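Local coordinates for protein beta 1-3 glucanase (Clostridium beijerinckii NCIMB 8052, PDB 5H4E) that probably hydrolyses beta-1,3-glucans as a family 64 glycoside hydrolase, at residues 228-231 against 232-236; 52-55 against 56-59. All blocks are in the same frame, centred on the assembly; numbering follows the deposited sequence.

Interaction 1: 228-231 against 232-236; sequences SYIN and DVYSY
Two successive turns of the amphipathic alpha-helix 227-236 meet here, and on its buried side Tyr229 touches Val233 one turn on. Val233 CG2 sits over one face of the phenol ring in a CH-pi contact, 4.1 Å from the Tyr229 ring centroid and 28° off the ring normal. Its nearest ring atom is CE1, with Val233 CG2 and Tyr229 CE1 3.6 Å apart. With chi1 at 177°, Tyr229 holds CG opposite its own backbone N, and the ring leaves the helix at a slant to the valine. His310 stacks on the same ring, and the Tyr229 hydroxyl is hydrogen-bonded to the backbone N of Met312. Ile230 and Tyr234 form a looser pair, Ile230 CG2 reaching Tyr234 CD1 at 4.5 Å; Phe260 meets the Tyr234 ring edge-to-face, and the hydroxyl bonds to Gly275 O.

Four i to i+4 bonds tie the turns together. Val233 N reaches Tyr229 O at 2.9 Å, and Tyr234 N reaches Ile230 O at 2.9 Å with an N-H...O angle of 172°. Asp232 N to Ser228 O and Ser235 N to Asn231 O are equally short, at the first and last steps of the series. On the exposed side, Asp232 folds its carboxylate back over the preceding turn, bringing CG within 3.3 Å of Ser228 O. With Ile230 and Val233 packed on Phe307 of helix 294-309 and Ser228, Asn231, Asp232 and Ser235 exposed, the apolar and polar faces divide as in an amphipathic surface helix.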
ATOM      1  N   SER A 228       3.788 -17.594  18.338  1.00 21.00           N
ATOM      2  CA  SER A 228       4.197 -18.991  18.458  1.00 21.46           C
ATOM      3  C   SER A 228       4.873 -19.478  17.173  1.00 23.36           C
ATOM      4  O   SER A 228       5.861 -20.221  17.228  1.00 22.50           O
ATOM      5  CB  SER A 228       3.013 -19.881  18.794  1.00 27.89           C
ATOM      6  OG  SER A 228       3.437 -21.241  18.788  1.00 34.24           O
ATOM      7  N   TYR A 229       4.352 -19.038  16.028  1.00 20.36           N
ATOM      8  CA  TYR A 229       4.899 -19.438  14.725  1.00 20.36           C
ATOM      9  C   TYR A 229       6.281 -18.842  14.576  1.00 21.24           C
ATOM     10  O   TYR A 229       7.221 -19.534  14.185  1.00 19.87           O
ATOM     11  CB  TYR A 229       3.961 -18.996  13.588  1.00 17.79           C
ATOM     12  CG  TYR A 229       4.416 -19.283  12.155  1.00 17.93           C
ATOM     13  CD1 TYR A 229       4.897 -20.538  11.779  1.00 16.37           C
ATOM     14  CD2 TYR A 229       4.325 -18.297  11.173  1.00 18.26           C
ATOM     15  CE1 TYR A 229       5.288 -20.795  10.466  1.00 17.15           C
ATOM     16  CE2 TYR A 229       4.715 -18.549   9.855  1.00 17.01           C
ATOM     17  CZ  TYR A 229       5.194 -19.805   9.511  1.00 18.54           C
ATOM     18  OH  TYR A 229       5.594 -20.073   8.213  1.00 19.33           O
ATOM     19  N   ILE A 230       6.418 -17.561  14.917  1.00 19.77           N
ATOM     20  CA  ILE A 230       7.722 -16.908  14.892  1.00 22.11           C
ATOM     21  C   ILE A 230       8.724 -17.665  15.763  1.00 22.25           C
ATOM     22  O   ILE A 230       9.847 -17.930  15.337  1.00 24.19           O
ATOM     23  CB  ILE A 230       7.617 -15.431  15.365  1.00 24.90           C
ATOM     24  CG1 ILE A 230       6.944 -14.584  14.283  1.00 20.07           C
ATOM     25  CG2 ILE A 230       8.989 -14.859  15.656  1.00 25.53           C
ATOM     26  CD1 ILE A 230       6.362 -13.304  14.813  1.00 17.82           C
ATOM     27  N   ASN A 231       8.295 -18.021  16.970  1.00 22.58           N
ATOM     28  CA  ASN A 231       9.118 -18.793  17.898  1.00 23.68           C
ATOM     29  C   ASN A 231       9.555 -20.130  17.301  1.00 24.65           C
ATOM     30  O   ASN A 231      10.741 -20.469  17.360  1.00 24.28           O
ATOM     31  CB  ASN A 231       8.371 -19.028  19.219  1.00 22.54           C
ATOM     32  CG  ASN A 231       8.295 -17.767  20.084  1.00 27.24           C
ATOM     33  OD1 ASN A 231       9.167 -16.912  20.013  1.00 26.71           O
ATOM     34  ND2 ASN A 231       7.254 -17.665  20.909  1.00 35.42           N
ATOM     35  N   ASP A 232       8.605 -20.867  16.717  1.00 20.69           N
ATOM     36  CA  ASP A 232       8.903 -22.176  16.120  1.00 21.56           C
ATOM     37  C   ASP A 232       9.936 -22.032  15.022  1.00 22.89           C
ATOM     38  O   ASP A 232      10.891 -22.812  14.940  1.00 22.15           O
ATOM     39  CB  ASP A 232       7.643 -22.834  15.539  1.00 22.78           C
ATOM     40  CG  ASP A 232       6.686 -23.308  16.602  1.00 23.89           C
ATOM     41  OD1 ASP A 232       7.112 -23.439  17.765  1.00 25.10           O
ATOM     42  OD2 ASP A 232       5.513 -23.564  16.266  1.00 23.15           O
ATOM     43  N   VAL A 233       9.727 -21.026  14.173  1.00 19.00           N
ATOM     44  CA  VAL A 233      10.587 -20.793  13.021  1.00 18.75           C
ATOM     45  C   VAL A 233      12.004 -20.403  13.438  1.00 21.66           C
ATOM     46  O   VAL A 233      12.986 -20.943  12.913  1.00 21.76           O
ATOM     47  CB  VAL A 233       9.982 -19.701  12.086  1.00 20.23           C
ATOM     48  CG1 VAL A 233      11.024 -19.192  11.092  1.00 17.01           C
ATOM     49  CG2 VAL A 233       8.763 -20.257  11.361  1.00 17.54           C
ATOM     50  N   TYR A 234      12.129 -19.479  14.385  1.00 19.63           N
ATOM     51  CA  TYR A 234      13.470 -19.138  14.879  1.00 22.58           C
ATOM     52  C   TYR A 234      14.170 -20.312  15.600  1.00 24.34           C
ATOM     53  O   TYR A 234      15.388 -20.475  15.497  1.00 23.86           O
ATOM     54  CB  TYR A 234      13.396 -17.916  15.789  1.00 24.88           C
ATOM     55  CG  TYR A 234      13.629 -16.637  15.035  1.00 22.49           C
ATOM     56  CD1 TYR A 234      12.842 -16.299  13.932  1.00 28.54           C
ATOM     57  CD2 TYR A 234      14.650 -15.769  15.402  1.00 25.30           C
ATOM     58  CE1 TYR A 234      13.061 -15.108  13.228  1.00 24.43           C
ATOM     59  CE2 TYR A 234      14.875 -14.587  14.707  1.00 26.60           C
ATOM     60  CZ  TYR A 234      14.082 -14.262  13.628  1.00 27.63           C
ATOM     61  OH  TYR A 234      14.319 -13.088  12.951  1.00 23.02           O
ATOM     62  N   SER A 235      13.393 -21.130  16.300  1.00 22.04           N
ATOM     63  CA  SER A 235      13.926 -22.309  16.984  1.00 25.58           C
ATOM     64  C   SER A 235      14.411 -23.338  15.962  1.00 25.24           C
ATOM     65  O   SER A 235      15.512 -23.897  16.082  1.00 24.66           O
ATOM     66  CB  SER A 235      12.856 -22.907  17.903  1.00 25.99           C
ATOM     67  OG  SER A 235      13.294 -24.101  18.536  1.00 34.18           O
ATOM     68  N   TYR A 236      13.591 -23.562  14.941  1.00 21.80           N
ATOM     69  CA  TYR A 236      13.914 -24.493  13.872  1.00 21.48           C
ATOM     70  C   TYR A 236      15.206 -24.109  13.152  1.00 24.49           C
ATOM     71  O   TYR A 236      16.097 -24.941  12.995  1.00 22.89           O
ATOM     72  CB  TYR A 236      12.749 -24.575  12.875  1.00 18.09           C
ATOM     73  CG  TYR A 236      12.953 -25.619  11.805  1.00 17.54           C
ATOM     74  CD1 TYR A 236      12.707 -26.968  12.071  1.00 19.32           C
ATOM     75  CD2 TYR A 236      13.413 -25.267  10.538  1.00 19.33           C
ATOM     76  CE1 TYR A 236      12.908 -27.939  11.095  1.00 19.45           C
ATOM     77  CE2 TYR A 236      13.614 -26.233   9.547  1.00 21.58           C
ATOM     78  CZ  TYR A 236      13.356 -27.563   9.834  1.00 21.76           C
ATOM     79  OH  TYR A 236      13.561 -28.519   8.862  1.00 25.48           O
TER

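Interaction 2: 52-55 against 56-59; sequences MKIS and DNDA
Lys53 and Asp56 pair across the start of a short 3-10 turn, residues 54-57, in the loop between strands 49-51 and 63-67. Charge pairing comes first: Lys53 NZ donates to Asp56 OD1 at 2.9 Å in a salt bridge, arriving on the syn side and 30° out of the carboxylate plane. The two side chains cross at about a right angle; Lys53 CG lies 3.3 Å from Asp56 OD2, and bends at chi3 and chi4 bring the amine round to the other oxygen.

Among the hydrogen bonds, Asp56 OD2 accepts from Lys53 N at 3.0 Å, met from above the carboxylate plane, and also bonds to the Tyr77 hydroxyl. In return Asp56 N donates to Lys53 O at 2.7 Å, so the two residues are joined in both directions. Further on, Asn57 N makes a weak bond to Ile54 O, while Ser55 O receives Asp58 N at 3.2 Å and, weakly, Ala59 N.

Side-chain amide and carboxylate groups tie the turn to its surroundings: Asn57 ND2 bonds to Val109 O, and Asp58 OD1 to Asn73 ND2. A water accepts from Asn57 ND2 at 3.0 Å and donates a weak bond of 3.4 Å to Ile54 O.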
ATOM      1  N   MET A  52       4.248  22.199  -1.841  1.00 27.07           N
ATOM      2  CA  MET A  52       3.356  22.436  -0.717  1.00 31.34           C
ATOM      3  C   MET A  52       3.951  23.511   0.182  1.00 32.20           C
ATOM      4  O   MET A  52       5.155  23.522   0.450  1.00 33.05           O
ATOM      5  CB  MET A  52       3.119  21.166   0.099  1.00 32.50           C
ATOM      6  CG  MET A  52       2.372  20.067  -0.619  1.00 28.66           C
ATOM      7  SD  MET A  52       2.068  18.719   0.537  1.00 26.29           S
ATOM      8  CE  MET A  52       1.595  17.420  -0.602  1.00 23.35           C
ATOM      9  N   LYS A  53       3.095  24.398   0.655  1.00 34.38           N
ATOM     10  CA  LYS A  53       3.492  25.383   1.645  1.00 40.00           C
ATOM     11  C   LYS A  53       2.489  25.396   2.800  1.00 40.16           C
ATOM     12  O   LYS A  53       1.274  25.357   2.572  1.00 33.22           O
ATOM     13  CB  LYS A  53       3.604  26.765   1.001  1.00 34.12           C
ATOM     14  CG  LYS A  53       2.360  27.230   0.260  1.00 33.98           C
ATOM     15  CD  LYS A  53       2.610  28.585  -0.387  1.00 36.41           C
ATOM     16  CE  LYS A  53       1.847  28.761  -1.688  1.00 32.02           C
ATOM     17  NZ  LYS A  53       0.369  28.988  -1.516  1.00 36.88           N
ATOM     18  N   ILE A  54       3.003  25.456   4.031  1.00 39.65           N
ATOM     19  CA  ILE A  54       2.166  25.514   5.239  1.00 37.96           C
ATOM     20  C   ILE A  54       0.984  26.491   5.121  1.00 33.29           C
ATOM     21  O   ILE A  54      -0.080  26.276   5.699  1.00 35.47           O
ATOM     22  CB  ILE A  54       3.002  25.901   6.484  1.00 38.95           C
ATOM     23  CG1 ILE A  54       2.206  25.641   7.758  1.00 35.81           C
ATOM     24  CG2 ILE A  54       3.459  27.357   6.430  1.00 40.31           C
ATOM     25  CD1 ILE A  54       2.224  24.199   8.164  1.00 38.47           C
ATOM     26  N   SER A  55       1.157  27.548   4.340  1.00 37.48           N
ATOM     27  CA  SER A  55       0.116  28.549   4.180  1.00 32.71           C
ATOM     28  C   SER A  55      -1.094  28.036   3.391  1.00 35.03           C
ATOM     29  O   SER A  55      -2.143  28.672   3.375  1.00 34.27           O
ATOM     30  CB  SER A  55       0.708  29.798   3.516  1.00 38.29           C
ATOM     31  OG  SER A  55       1.797  29.473   2.666  1.00 34.87           O
ATOM     32  N   ASP A  56      -0.954  26.877   2.750  1.00 36.15           N
ATOM     33  CA  ASP A  56      -2.048  26.300   1.965  1.00 33.29           C
ATOM     34  C   ASP A  56      -3.259  25.900   2.812  1.00 34.20           C
ATOM     35  O   ASP A  56      -4.384  25.872   2.310  1.00 36.54           O
ATOM     36  CB  ASP A  56      -1.547  25.089   1.170  1.00 34.61           C
ATOM     37  CG  ASP A  56      -0.682  25.491  -0.011  1.00 35.57           C
ATOM     38  OD1 ASP A  56      -0.967  26.558  -0.598  1.00 38.90           O
ATOM     39  OD2 ASP A  56       0.276  24.752  -0.347  1.00 29.89           O
ATOM     40  N   ASN A  57      -3.034  25.605   4.090  1.00 32.93           N
ATOM     41  CA  ASN A  57      -4.127  25.242   4.996  1.00 31.04           C
ATOM     42  C   ASN A  57      -5.158  26.366   5.148  1.00 34.61           C
ATOM     43  O   ASN A  57      -6.341  26.110   5.372  1.00 36.22           O
ATOM     44  CB  ASN A  57      -3.576  24.866   6.372  1.00 30.03           C
ATOM     45  CG  ASN A  57      -2.751  23.595   6.349  1.00 32.95           C
ATOM     46  OD1 ASN A  57      -2.990  22.690   5.546  1.00 29.21           O
ATOM     47  ND2 ASN A  57      -1.774  23.518   7.239  1.00 29.38           N
ATOM     48  N   ASP A  58      -4.711  27.611   5.008  1.00 40.53           N
ATOM     49  CA  ASP A  58      -5.573  28.763   5.287  1.00 40.41           C
ATOM     50  C   ASP A  58      -5.947  29.572   4.050  1.00 44.69           C
ATOM     51  O   ASP A  58      -6.785  30.471   4.130  1.00 46.86           O
ATOM     52  CB  ASP A  58      -4.895  29.694   6.292  1.00 45.36           C
ATOM     53  CG  ASP A  58      -4.621  29.023   7.613  1.00 39.63           C
ATOM     54  OD1 ASP A  58      -5.537  28.349   8.133  1.00 42.94           O
ATOM     55  OD2 ASP A  58      -3.490  29.173   8.133  1.00 47.42           O
ATOM     56  N   ALA A  59      -5.329  29.256   2.916  1.00 40.97           N
ATOM     57  CA  ALA A  59      -5.579  29.980   1.672  1.00 45.59           C
ATOM     58  C   ALA A  59      -7.046  29.909   1.238  1.00 42.56           C
ATOM     59  O   ALA A  59      -7.820  29.111   1.758  1.00 46.08           O
ATOM     60  CB  ALA A  59      -4.673  29.444   0.566  1.00 40.40           C
TER
HETATM   61  O   HOH W   1      -1.302  25.937   8.882  1.00 33.37           O

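How the interactions relate
Interactions 1 and 2 are both local, within one run of chain, yet their centres lie about 50 Å apart on opposite sides of the chain's centre, and they share no secondary-structure element. Each is partly buried. In 228-236, regular i to i+4 backbone bonds support an inward face of aromatic and aliphatic groups that packs on helix 294-309 and nearby loops. In 52-59, the backbone turn is shorter and less regular, and charged and amide side chains do much of the work, including a salt bridge and a bridging water. Interaction 1 thus joins helix backbone bonds to apolar contacts on the helix's inward face, whereas interaction 2 rests on polar links within a loop.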